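Local coordinates for glycoside hydrolase family 15, cellulose signaling associated protein envoy (Hypocrea jecorina, PDB 4WUJ), which senses blue light through a flavin mononucleotide bound in its LOV domain, and probably takes part in light-dependent signalling linked to oxidative stress, at residues G58-T63 with P68-R73. Numbering follows the deposited sequence.
Sequences GFYQLT and PEIMGR
Phe59 and Tyr60 reach Ile70 through different first torsions: Phe59 carries CG trans to its backbone N (chi1 175°), whereas Tyr60 turns CG trans to its carbonyl carbon (chi1 -57°); Phe59 points at the second segment from its CB on, while the Tyr60 ring reaches Ile70 with its outer atoms. Ile70 answers with its CG1 branch, set between backbone N and carbonyl carbon. Tyr60 presents a ring edge, with CE1 3.6 Å from Ile70 CG1, which lies near the ring plane. Ile70 CD1 climbs out of that plane and lies 3.7 Å from Tyr60 OH. The Phe59 contact is looser and oblique, CE2 standing 4.1 Å from Ile70 CG1, as the two side chains pass in opposite directions. Beyond Ile70, Met71 SD comes within 4.4 Å of Tyr60 OH. No hydrogen bond links the segments, so the contact rests on apolar packing. On the first helix, Thr63 CG2 lies over one face of the Phe59 ring, while Thr63 OG1 and Thr63 N both donate to Phe59 O, from opposite faces of its carbonyl plane. An alanine in place of Tyr60 takes the ring away and would probably open a gap beside Ile70, whose CG1 would keep only Phe59 as a partner among residues 58-63. Helix 67-70 ends in a type II beta turn from Ile70 to Arg73, with Gly72 at positive phi. Ile70 also packs on Ile52 and Ala55 of strand 52-55; Phe59 touches Gln144, an FMN-binding residue, and the Phe59 side chain is itself about 5 Å from the bound FMN. Short helices packed on a five-stranded antiparallel sheet of order 2-1-5-4-3 are characteristic of the PAS fold, here a LOV domain whose flavin pocket they border.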
loop_
_atom_site.group_PDB
_atom_site.type_symbol
_atom_site.label_atom_id
_atom_site.label_comp_id
_atom_site.label_asym_id
_atom_site.label_seq_id
_atom_site.Cartn_x
_atom_site.Cartn_y
_atom_site.Cartn_z
ATOM N N GLY C 58 -1.947 -7.271 -0.772
ATOM C CA GLY C 58 -3.305 -7.435 -0.259
ATOM C C GLY C 58 -4.253 -8.138 -1.253
ATOM O O GLY C 58 -5.168 -8.848 -0.834
ATOM N N PHE C 59 -4.063 -7.947 -2.567
ATOM C CA PHE C 59 -4.965 -8.595 -3.532
ATOM C C PHE C 59 -4.679 -10.085 -3.580
ATOM O O PHE C 59 -5.600 -10.896 -3.605
ATOM C CB PHE C 59 -4.829 -8.003 -4.931
ATOM C CG PHE C 59 -5.661 -8.715 -6.011
ATOM C CD1 PHE C 59 -6.994 -8.303 -6.282
ATOM C CD2 PHE C 59 -5.107 -9.768 -6.752
ATOM C CE1 PHE C 59 -7.756 -8.929 -7.293
ATOM C CE2 PHE C 59 -5.844 -10.408 -7.759
ATOM C CZ PHE C 59 -7.178 -9.980 -8.050
ATOM N N TYR C 60 -3.408 -10.455 -3.606
ATOM C CA TYR C 60 -3.089 -11.872 -3.605
ATOM C C TYR C 60 -3.516 -12.548 -2.273
ATOM O O TYR C 60 -3.909 -13.716 -2.245
ATOM C CB TYR C 60 -1.621 -12.069 -3.899
ATOM C CG TYR C 60 -1.180 -11.450 -5.213
ATOM C CD1 TYR C 60 -1.753 -11.855 -6.422
ATOM C CD2 TYR C 60 -0.180 -10.481 -5.263
ATOM C CE1 TYR C 60 -1.352 -11.311 -7.639
ATOM C CE2 TYR C 60 0.230 -9.914 -6.505
ATOM C CZ TYR C 60 -0.361 -10.354 -7.680
ATOM O OH TYR C 60 -0.005 -9.829 -8.897
ATOM N N GLN C 61 -3.496 -11.789 -1.183
ATOM C CA GLN C 61 -3.886 -12.335 0.110
ATOM C C GLN C 61 -5.418 -12.455 0.180
ATOM O O GLN C 61 -5.964 -13.420 0.723
ATOM C CB GLN C 61 -3.362 -11.448 1.264
ATOM C CG GLN C 61 -3.594 -12.010 2.651
ATOM C CD GLN C 61 -2.540 -13.019 3.018
ATOM O OE1 GLN C 61 -2.402 -14.045 2.360
ATOM N NE2 GLN C 61 -1.756 -12.714 4.051
ATOM N N LEU C 62 -6.116 -11.457 -0.335
ATOM C CA LEU C 62 -7.569 -11.529 -0.322
ATOM C C LEU C 62 -8.058 -12.639 -1.240
ATOM O O LEU C 62 -8.897 -13.422 -0.845
ATOM C CB LEU C 62 -8.214 -10.206 -0.701
ATOM C CG LEU C 62 -9.700 -10.329 -1.046
ATOM C CD1 LEU C 62 -10.534 -10.656 0.205
ATOM C CD2 LEU C 62 -10.189 -9.085 -1.685
ATOM N N THR C 63 -7.519 -12.738 -2.451
ATOM C CA THR C 63 -8.129 -13.611 -3.473
ATOM C C THR C 63 -7.522 -15.005 -3.517
ATOM O O THR C 63 -8.122 -15.921 -4.063
ATOM C CB THR C 63 -8.033 -13.013 -4.886
ATOM O OG1 THR C 63 -6.663 -12.968 -5.317
ATOM C CG2 THR C 63 -8.657 -11.641 -4.918
ATOM N N PRO C 68 1.331 -14.456 -11.528
ATOM C CA PRO C 68 1.366 -14.965 -12.906
ATOM C C PRO C 68 0.039 -15.586 -13.324
ATOM O O PRO C 68 -0.207 -15.767 -14.507
ATOM C CB PRO C 68 2.470 -16.043 -12.866
ATOM C CG PRO C 68 3.160 -15.871 -11.490
ATOM C CD PRO C 68 2.105 -15.311 -10.609
ATOM N N GLU C 69 -0.786 -15.928 -12.349
ATOM C CA GLU C 69 -2.142 -16.400 -12.597
ATOM C C GLU C 69 -3.100 -15.266 -13.075
ATOM O O GLU C 69 -4.024 -15.534 -13.840
ATOM C CB GLU C 69 -2.708 -17.070 -11.317
ATOM C CG GLU C 69 -1.884 -18.249 -10.747
ATOM C CD GLU C 69 -2.521 -18.944 -9.508
ATOM O OE1 GLU C 69 -3.163 -18.310 -8.642
ATOM O OE2 GLU C 69 -2.368 -20.172 -9.392
ATOM N N ILE C 70 -2.868 -14.018 -12.642
ATOM C CA ILE C 70 -3.821 -12.928 -12.860
ATOM C C ILE C 70 -3.291 -11.731 -13.700
ATOM O O ILE C 70 -4.049 -11.004 -14.340
ATOM C CB ILE C 70 -4.400 -12.456 -11.530
ATOM C CG1 ILE C 70 -3.321 -11.854 -10.631
ATOM C CG2 ILE C 70 -5.081 -13.618 -10.822
ATOM C CD1 ILE C 70 -3.101 -10.385 -10.832
ATOM N N MET C 71 -1.993 -11.545 -13.751
ATOM C CA MET C 71 -1.452 -10.447 -14.531
ATOM C C MET C 71 -1.832 -10.505 -16.005
ATOM O O MET C 71 -1.769 -11.554 -16.627
ATOM C CB MET C 71 0.075 -10.442 -14.447
ATOM C CG MET C 71 0.658 -9.046 -14.444
ATOM S SD MET C 71 0.360 -8.143 -12.911
ATOM C CE MET C 71 2.051 -7.588 -12.739
ATOM N N GLY C 72 -2.179 -9.346 -16.566
ATOM C CA GLY C 72 -2.568 -9.255 -17.962
ATOM C C GLY C 72 -4.030 -9.624 -18.173
ATOM O O GLY C 72 -4.536 -9.493 -19.262
ATOM N N ARG C 73 -4.704 -10.070 -17.115
ATOM C CA ARG C 73 -6.085 -10.519 -17.227
ATOM C C ARG C 73 -7.054 -9.414 -16.817
ATOM O O ARG C 73 -6.716 -8.490 -16.063
ATOM C CB ARG C 73 -6.314 -11.797 -16.393
ATOM C CG ARG C 73 -5.338 -12.912 -16.774
ATOM C CD ARG C 73 -5.944 -14.310 -16.781
ATOM N NE ARG C 73 -6.749 -14.611 -15.606
ATOM C CZ ARG C 73 -7.160 -15.839 -15.276
ATOM N NH1 ARG C 73 -6.827 -16.880 -16.035
ATOM N NH2 ARG C 73 -7.898 -16.041 -14.181
#